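Local coordinates for protein glutaryl-CoA dehydrogenase (Mycobacterium smegmatis, PDB 3SF6) that belongs to the acyl-CoA dehydrogenase family of flavoproteins and holds dihydroflavine-adenine dinucleotide in a pocket of its fold, at residues R42-R47 with G72-L77; K82-A87 with Q131-L136; S90-G95 with L317-G322. All coordinates share one frame; numbering follows the deposited sequence.

How the interactions relate
The three contacts differ in depth and chemistry. Interaction 1 is a small, mostly buried cluster of methyl groups, where Val44 of helix 32-49 meets two leucines of the turn that follows helix 64-73. Interaction 2 lies nearer the surface. It mixes apolar packing with a water bridge and joins a loop to helix 129-140. That loop runs between helix 64-73 of interaction 1 and helix 91-104 of interaction 3, so one run of chain feeds all three. Interaction 3 is fully buried and links the N-terminal and C-terminal helical domains. Interactions 1 and 2 touch lightly, through Gly75 with Ala87 and Leu77 with Cys86. No direct hydrogen bond crosses any of the three.

Interaction 1: R42-R47 with G72-L77; sequences RSVVQR and GELGLL
Val44 meets Leu74 and Leu76 through methyl groups alone. Val44 CG1 lies 3.7 Å from Leu74 CD1 and 4.1 Å from Leu76 CD1. The second branch, Val44 CG2, comes within 4.0 Å of Leu74 CD1. Leu74 therefore touches both valine methyls, while Leu76 reaches one. In both pairs the side chains point at each other and meet tip to tip. No hydrogen bond joins the segments, and the contact is small, burying 116 Å² in all. Val44 and Leu76 are buried, whereas Leu74 stays exposed and takes the outer side.

The torsion of Val44 sets its reach. CG1 stands opposite the backbone N across the CA-CB bond (chi1 174°), and this directs it at both leucines. The backbones remain well apart, with the CA atoms of Val44 and Leu74 8.5 Å from each other. Side chains alone span the gap.

On the leucine side, the chain turn places the two residues. Helix 64-73 ends here in a Schellman motif, with Gly75 at positive phi (89°). Gly75 N bonds back to Gly72 O at 2.9 Å. The turn brings Leu74 and Leu76 to the same valine from either side of the glycine in the sequence. On the other helix, Arg47 NE donates to Ser43 OG at 2.8 Å, one turn back. Beyond the turn, Leu77 packs on Val112 and Gln115 of helix 106-126. The contact thus combines a glycine-terminated Schellman helix end with apolar packing against a second helix, within the all-helical N-terminal domain of the acyl-CoA dehydrogenase fold.

Interaction 2: K82-A87 with Q131-L136; sequences KGYGCA and QKDQWL
Tyr84 lays its ring against Leu136 and Lys132 of helix 129-140. These two residues make the tight part. Leu136 CD1 sits over one ring face, 3.8 Å from the centroid of the Tyr84 ring and 14° off the normal, a CH-pi contact. Leu136 CB also packs on Tyr84 CB at 3.7 Å. The aliphatic chain of Lys132 runs obliquely past the phenol end, with Lys132 CD 3.4 Å from Tyr84 OH. Its ammonium end leads away towards Asp129 in a long, weak ion pair. Leu136 also packs on Met120 and His124 of helix 106-126. Tyr84 sits in a type I' turn from Gly83 to Cys86, and its CG lies opposite its own carbonyl carbon (chi1 -49°), which carries the ring across to the helix.

The outer side is looser and polar. Asp133 OD1 lies at the ring edge, 3.6 Å from Tyr84 CE1. Here a water takes the place of a direct bond. The water oxygen is 2.6 Å from Tyr84 OH and donates to Asp133 OD1 at 2.7 Å. The chemistry is consistent with a ring held mainly by apolar packing, while its hydroxyl is linked to an exposed carboxylate through solvent.

Interaction 3: S90-G95 with L317-G322; sequences SAVAYG and LALHLG
This is a buried helix-helix contact, Val92 against Gly322 and Leu319, that joins the N-terminal and C-terminal helical domains. Helices 91-95 and 317-322 run roughly antiparallel, at 145°, with their axes 9.2 Å apart. The closest CA pair is Val92 CA and Gly322 CA, 4.9 Å apart. Lacking a side chain, Gly322 lets Val92 CG2 rest directly on the backbone, 3.5 Å from Gly322 C. Ala91 CB adds a lighter touch on Gly322 O at 3.8 Å.

The other valine branch meets Leu319, with Val92 CG1 3.7 Å from Leu319 CD1. These two side chains cross at a slant. Leu319 reaches the valine because CG extends away from its backbone N (chi1 -173°) and the end of the chain then comes nearer. Ser90 is the N-cap of the first helix. Ser90 OG accepts from Ala93 N at 3.0 Å in a nearly straight bond of 164°. Asp326, further along helix 298-327, accepts from Ala91 N and Val92 N and so ties the two helices together at this end. Around the pair, Ala91 also packs on Phe263 of helix 252-286, Leu317 meets helix 332-357, and His320 bonds to Ile24 O of the second subunit.

Interaction 1: R42-R47 with G72-L77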
loop_
_atom_site.group_PDB
_atom_site.type_symbol
_atom_site.label_atom_id
_atom_site.label_comp_id
_atom_site.label_asym_id
_atom_site.label_seq_id
_atom_site.Cartn_x
_atom_site.Cartn_y
_atom_site.Cartn_z
ATOM N N ARG A 42 21.473 26.343 -1.001
ATOM C CA ARG A 42 20.540 26.337 -2.139
ATOM C C ARG A 42 21.113 27.147 -3.304
ATOM O O ARG A 42 21.018 26.739 -4.471
ATOM C CB ARG A 42 19.186 26.898 -1.712
ATOM C CG ARG A 42 18.121 26.848 -2.800
ATOM C CD ARG A 42 16.796 27.363 -2.283
ATOM N NE ARG A 42 16.254 26.505 -1.244
ATOM C CZ ARG A 42 15.209 26.804 -0.491
ATOM N NH1 ARG A 42 14.543 27.949 -0.669
ATOM N NH2 ARG A 42 14.801 25.973 0.424
ATOM N N SER A 43 21.690 28.307 -3.007
ATOM C CA SER A 43 22.250 29.157 -4.061
ATOM C C SER A 43 23.417 28.485 -4.759
ATOM O O SER A 43 23.509 28.511 -5.991
ATOM C CB SER A 43 22.660 30.521 -3.493
ATOM O OG SER A 43 23.123 31.339 -4.549
ATOM N N VAL A 44 24.268 27.810 -3.991
ATOM C CA VAL A 44 25.383 27.033 -4.568
ATOM C C VAL A 44 24.841 25.949 -5.513
ATOM O O VAL A 44 25.356 25.762 -6.637
ATOM C CB VAL A 44 26.303 26.407 -3.487
ATOM C CG1 VAL A 44 27.360 25.488 -4.134
ATOM C CG2 VAL A 44 27.010 27.486 -2.623
ATOM N N VAL A 45 23.789 25.258 -5.080
ATOM C CA VAL A 45 23.216 24.222 -5.903
ATOM C C VAL A 45 22.625 24.763 -7.190
ATOM O O VAL A 45 22.886 24.218 -8.279
ATOM C CB VAL A 45 22.201 23.406 -5.106
ATOM C CG1 VAL A 45 21.383 22.452 -6.017
ATOM C CG2 VAL A 45 22.956 22.666 -3.982
ATOM N N GLN A 46 21.882 25.854 -7.080
ATOM C CA GLN A 46 21.239 26.453 -8.250
ATOM C C GLN A 46 22.293 26.948 -9.244
ATOM O O GLN A 46 22.113 26.837 -10.446
ATOM C CB GLN A 46 20.286 27.580 -7.817
ATOM C CG GLN A 46 19.011 27.038 -7.135
ATOM C CD GLN A 46 18.129 28.120 -6.499
ATOM O OE1 GLN A 46 18.540 29.260 -6.334
ATOM N NE2 GLN A 46 16.916 27.739 -6.116
ATOM N N ARG A 47 23.406 27.461 -8.738
ATOM C CA ARG A 47 24.426 28.059 -9.602
ATOM C C ARG A 47 25.457 27.089 -10.155
ATOM O O ARG A 47 25.837 27.200 -11.340
ATOM C CB ARG A 47 25.089 29.229 -8.872
ATOM C CG ARG A 47 24.087 30.401 -8.656
ATOM C CD ARG A 47 24.723 31.609 -7.989
ATOM N NE ARG A 47 25.025 31.414 -6.559
ATOM C CZ ARG A 47 26.185 30.953 -6.065
ATOM N NH1 ARG A 47 27.201 30.635 -6.871
ATOM N NH2 ARG A 47 26.339 30.807 -4.743
ATOM N N GLY A 72 34.608 22.384 -1.204
ATOM C CA GLY A 72 35.439 22.572 -0.016
ATOM C C GLY A 72 35.725 24.028 0.249
ATOM O O GLY A 72 35.640 24.488 1.393
ATOM N N GLU A 73 36.089 24.761 -0.812
ATOM C CA GLU A 73 36.386 26.172 -0.667
ATOM C C GLU A 73 35.144 26.972 -0.283
ATOM O O GLU A 73 35.263 28.018 0.327
ATOM C CB GLU A 73 37.131 26.682 -1.897
ATOM C CG GLU A 73 38.542 25.983 -1.945
ATOM C CD GLU A 73 39.498 26.566 -2.990
ATOM O OE1 GLU A 73 39.060 27.299 -3.895
ATOM O OE2 GLU A 73 40.693 26.215 -2.930
ATOM N N LEU A 74 33.961 26.428 -0.581
ATOM C CA LEU A 74 32.675 27.000 -0.156
ATOM C C LEU A 74 32.266 26.604 1.264
ATOM O O LEU A 74 31.221 27.066 1.778
ATOM C CB LEU A 74 31.551 26.638 -1.163
ATOM C CG LEU A 74 31.611 27.449 -2.483
ATOM C CD1 LEU A 74 30.798 26.811 -3.578
ATOM C CD2 LEU A 74 31.172 28.907 -2.263
ATOM N N GLY A 75 33.043 25.737 1.907
ATOM C CA GLY A 75 32.780 25.366 3.310
ATOM C C GLY A 75 31.846 24.169 3.484
ATOM O O GLY A 75 31.387 23.864 4.608
ATOM N N LEU A 76 31.658 23.433 2.398
ATOM C CA LEU A 76 30.636 22.373 2.343
ATOM C C LEU A 76 31.155 20.950 2.579
ATOM O O LEU A 76 30.377 19.998 2.479
ATOM C CB LEU A 76 29.853 22.471 1.038
ATOM C CG LEU A 76 29.200 23.819 0.765
ATOM C CD1 LEU A 76 28.463 23.773 -0.594
ATOM C CD2 LEU A 76 28.268 24.291 1.907
ATOM N N LEU A 77 32.440 20.801 2.886
ATOM C CA LEU A 77 33.039 19.489 3.190
ATOM C C LEU A 77 33.404 19.437 4.649
ATOM O O LEU A 77 34.169 20.252 5.148
ATOM C CB LEU A 77 34.265 19.232 2.306
ATOM C CG LEU A 77 33.972 19.231 0.799
ATOM C CD1 LEU A 77 35.254 18.941 0.037
ATOM C CD2 LEU A 77 32.863 18.213 0.402
#

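Interaction 2: K82-A87 with Q131-L136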
loop_
_atom_site.group_PDB
_atom_site.type_symbol
_atom_site.label_atom_id
_atom_site.label_comp_id
_atom_site.label_asym_id
_atom_site.label_seq_id
_atom_site.Cartn_x
_atom_site.Cartn_y
_atom_site.Cartn_z
ATOM N N LYS A 82 34.104 19.718 13.715
ATOM C CA LYS A 82 34.717 20.889 14.340
ATOM C C LYS A 82 36.229 20.920 14.104
ATOM O O LYS A 82 36.917 19.902 14.190
ATOM C CB LYS A 82 34.396 20.904 15.829
ATOM C CG LYS A 82 32.931 21.325 16.086
ATOM C CD LYS A 82 32.578 21.422 17.537
ATOM C CE LYS A 82 31.152 21.911 17.724
ATOM N NZ LYS A 82 30.160 21.078 16.979
ATOM N N GLY A 83 36.742 22.099 13.799
ATOM C CA GLY A 83 38.180 22.270 13.631
ATOM C C GLY A 83 38.668 21.946 12.220
ATOM O O GLY A 83 37.878 21.593 11.340
ATOM N N TYR A 84 39.982 22.122 12.009
ATOM C CA TYR A 84 40.632 21.719 10.728
ATOM C C TYR A 84 40.063 22.402 9.479
ATOM O O TYR A 84 40.094 21.813 8.381
ATOM C CB TYR A 84 40.596 20.187 10.578
ATOM C CG TYR A 84 41.080 19.471 11.806
ATOM C CD1 TYR A 84 42.442 19.275 12.044
ATOM C CD2 TYR A 84 40.175 19.021 12.778
ATOM C CE1 TYR A 84 42.887 18.632 13.214
ATOM C CE2 TYR A 84 40.608 18.394 13.921
ATOM C CZ TYR A 84 41.951 18.212 14.160
ATOM O OH TYR A 84 42.406 17.590 15.323
ATOM N N GLY A 85 39.518 23.610 9.630
ATOM C CA GLY A 85 38.906 24.319 8.520
ATOM C C GLY A 85 37.451 23.968 8.254
ATOM O O GLY A 85 36.847 24.502 7.307
ATOM N N CYS A 86 36.865 23.100 9.079
ATOM C CA CYS A 86 35.466 22.666 8.895
ATOM C C CYS A 86 34.500 23.681 9.495
ATOM O O CYS A 86 34.881 24.436 10.389
ATOM C CB CYS A 86 35.232 21.326 9.567
ATOM S SG CYS A 86 36.175 19.981 8.836
ATOM N N ALA A 87 33.261 23.674 9.023
ATOM C CA ALA A 87 32.237 24.687 9.397
ATOM C C ALA A 87 31.766 24.590 10.843
ATOM O O ALA A 87 31.390 25.620 11.459
ATOM C CB ALA A 87 31.025 24.589 8.465
ATOM N N GLN A 131 47.556 11.856 11.957
ATOM C CA GLN A 131 46.598 11.627 10.858
ATOM C C GLN A 131 45.632 12.816 10.659
ATOM O O GLN A 131 45.360 13.269 9.511
ATOM C CB GLN A 131 45.793 10.331 11.129
ATOM C CG GLN A 131 46.632 9.063 10.926
ATOM C CD GLN A 131 46.070 7.869 11.641
ATOM O OE1 GLN A 131 45.103 7.976 12.396
ATOM N NE2 GLN A 131 46.666 6.698 11.401
ATOM N N LYS A 132 45.129 13.344 11.763
ATOM C CA LYS A 132 44.224 14.462 11.695
ATOM C C LYS A 132 44.898 15.661 11.084
ATOM O O LYS A 132 44.338 16.337 10.242
ATOM C CB LYS A 132 43.706 14.802 13.092
ATOM C CG LYS A 132 42.810 13.753 13.648
ATOM C CD LYS A 132 42.187 14.225 14.952
ATOM C CE LYS A 132 41.984 13.142 15.933
ATOM N NZ LYS A 132 41.853 13.661 17.352
ATOM N N ASP A 133 46.114 15.950 11.546
ATOM C CA ASP A 133 46.806 17.142 11.103
ATOM C C ASP A 133 47.255 16.987 9.648
ATOM O O ASP A 133 47.275 17.961 8.893
ATOM C CB ASP A 133 48.014 17.418 12.016
ATOM C CG ASP A 133 47.625 17.813 13.438
ATOM O OD1 ASP A 133 46.486 18.279 13.651
ATOM O OD2 ASP A 133 48.516 17.721 14.342
ATOM N N GLN A 134 47.593 15.768 9.248
ATOM C CA GLN A 134 48.062 15.533 7.881
ATOM C C GLN A 134 46.928 15.660 6.863
ATOM O O GLN A 134 47.116 16.251 5.807
ATOM C CB GLN A 134 48.728 14.183 7.749
ATOM C CG GLN A 134 49.084 13.850 6.301
ATOM C CD GLN A 134 49.989 12.640 6.136
ATOM O OE1 GLN A 134 50.379 11.974 7.112
ATOM N NE2 GLN A 134 50.320 12.335 4.874
ATOM N N TRP A 135 45.770 15.092 7.192
ATOM C CA TRP A 135 44.699 14.872 6.229
ATOM C C TRP A 135 43.543 15.838 6.340
ATOM O O TRP A 135 43.007 16.241 5.312
ATOM C CB TRP A 135 44.167 13.428 6.316
ATOM C CG TRP A 135 45.152 12.445 5.722
ATOM C CD1 TRP A 135 45.985 11.609 6.390
ATOM C CD2 TRP A 135 45.430 12.264 4.327
ATOM N NE1 TRP A 135 46.764 10.904 5.499
ATOM C CE2 TRP A 135 46.433 11.282 4.226
ATOM C CE3 TRP A 135 44.911 12.823 3.157
ATOM C CZ2 TRP A 135 46.937 10.849 2.990
ATOM C CZ3 TRP A 135 45.415 12.414 1.950
ATOM C CH2 TRP A 135 46.439 11.441 1.874
ATOM N N LEU A 136 43.102 16.193 7.544
ATOM C CA LEU A 136 41.792 16.861 7.636
ATOM C C LEU A 136 41.717 18.247 6.982
ATOM O O LEU A 136 40.730 18.531 6.272
ATOM C CB LEU A 136 41.233 16.877 9.073
ATOM C CG LEU A 136 40.888 15.532 9.687
ATOM C CD1 LEU A 136 40.416 15.693 11.150
ATOM C CD2 LEU A 136 39.852 14.787 8.832
HETATM O O HOH W 1 45.002 17.411 15.779
#

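Interaction 3: S90-G95 with L317-G322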
loop_
_atom_site.group_PDB
_atom_site.type_symbol
_atom_site.label_atom_id
_atom_site.label_comp_id
_atom_site.label_asym_id
_atom_site.label_seq_id
_atom_site.Cartn_x
_atom_site.Cartn_y
_atom_site.Cartn_z
ATOM N N SER A 90 25.629 23.182 13.279
ATOM C CA SER A 90 24.754 22.274 14.058
ATOM C C SER A 90 24.260 21.134 13.224
ATOM O O SER A 90 24.346 21.169 11.997
ATOM C CB SER A 90 23.552 23.031 14.602
ATOM O OG SER A 90 22.643 23.399 13.544
ATOM N N ALA A 91 23.716 20.109 13.916
ATOM C CA ALA A 91 23.130 18.964 13.229
ATOM C C ALA A 91 21.985 19.413 12.350
ATOM O O ALA A 91 21.872 18.956 11.213
ATOM C CB ALA A 91 22.635 17.920 14.245
ATOM N N VAL A 92 21.120 20.281 12.864
ATOM C CA VAL A 92 20.004 20.771 12.049
ATOM C C VAL A 92 20.502 21.538 10.809
ATOM O O VAL A 92 19.990 21.332 9.699
ATOM C CB VAL A 92 19.022 21.583 12.895
ATOM C CG1 VAL A 92 17.948 22.292 12.006
ATOM C CG2 VAL A 92 18.304 20.639 13.925
ATOM N N ALA A 93 21.482 22.426 10.984
ATOM C CA ALA A 93 21.980 23.195 9.808
ATOM C C ALA A 93 22.632 22.267 8.771
ATOM O O ALA A 93 22.424 22.408 7.545
ATOM C CB ALA A 93 22.963 24.273 10.253
ATOM N N TYR A 94 23.402 21.298 9.246
ATOM C CA TYR A 94 24.000 20.290 8.389
ATOM C C TYR A 94 22.943 19.507 7.631
ATOM O O TYR A 94 23.046 19.293 6.439
ATOM C CB TYR A 94 24.859 19.329 9.237
ATOM C CG TYR A 94 25.331 18.090 8.500
ATOM C CD1 TYR A 94 26.125 18.186 7.389
ATOM C CD2 TYR A 94 24.921 16.813 8.904
ATOM C CE1 TYR A 94 26.533 17.023 6.689
ATOM C CE2 TYR A 94 25.352 15.649 8.229
ATOM C CZ TYR A 94 26.135 15.774 7.123
ATOM O OH TYR A 94 26.586 14.641 6.457
ATOM N N GLY A 95 21.894 19.112 8.333
ATOM C CA GLY A 95 20.778 18.423 7.705
ATOM C C GLY A 95 20.174 19.240 6.599
ATOM O O GLY A 95 19.944 18.745 5.521
ATOM N N LEU A 317 10.003 14.684 11.086
ATOM C CA LEU A 317 10.823 13.607 11.695
ATOM C C LEU A 317 12.288 13.950 11.648
ATOM O O LEU A 317 13.001 13.813 12.651
ATOM C CB LEU A 317 10.578 12.301 10.962
ATOM C CG LEU A 317 11.325 11.078 11.453
ATOM C CD1 LEU A 317 11.041 10.737 12.932
ATOM C CD2 LEU A 317 10.942 9.842 10.591
ATOM N N ALA A 318 12.763 14.373 10.488
ATOM C CA ALA A 318 14.175 14.782 10.352
ATOM C C ALA A 318 14.553 15.910 11.334
ATOM O O ALA A 318 15.564 15.839 12.028
ATOM C CB ALA A 318 14.451 15.255 8.884
ATOM N N LEU A 319 13.719 16.935 11.382
ATOM C CA LEU A 319 13.977 18.066 12.282
ATOM C C LEU A 319 14.011 17.612 13.754
ATOM O O LEU A 319 14.880 18.029 14.533
ATOM C CB LEU A 319 12.922 19.144 12.084
ATOM C CG LEU A 319 13.174 20.441 12.855
ATOM C CD1 LEU A 319 14.551 21.056 12.563
ATOM C CD2 LEU A 319 12.014 21.455 12.490
ATOM N N HIS A 320 13.063 16.792 14.140
ATOM C CA HIS A 320 13.021 16.233 15.487
ATOM C C HIS A 320 14.316 15.489 15.823
ATOM O O HIS A 320 14.920 15.689 16.869
ATOM C CB HIS A 320 11.803 15.287 15.605
ATOM C CG HIS A 320 11.678 14.632 16.930
ATOM N ND1 HIS A 320 11.351 15.350 18.056
ATOM C CD2 HIS A 320 11.760 13.337 17.312
ATOM C CE1 HIS A 320 11.277 14.517 19.092
ATOM N NE2 HIS A 320 11.520 13.293 18.667
ATOM N N LEU A 321 14.763 14.661 14.889
ATOM C CA LEU A 321 15.996 13.903 15.101
ATOM C C LEU A 321 17.203 14.843 15.185
ATOM O O LEU A 321 18.109 14.634 15.995
ATOM C CB LEU A 321 16.201 12.853 14.009
ATOM C CG LEU A 321 15.177 11.723 13.940
ATOM C CD1 LEU A 321 15.295 10.965 12.564
ATOM C CD2 LEU A 321 15.248 10.753 15.180
ATOM N N GLY A 322 17.238 15.861 14.330
ATOM C CA GLY A 322 18.308 16.837 14.396
ATOM C C GLY A 322 18.331 17.619 15.691
ATOM O O GLY A 322 19.395 17.860 16.264
#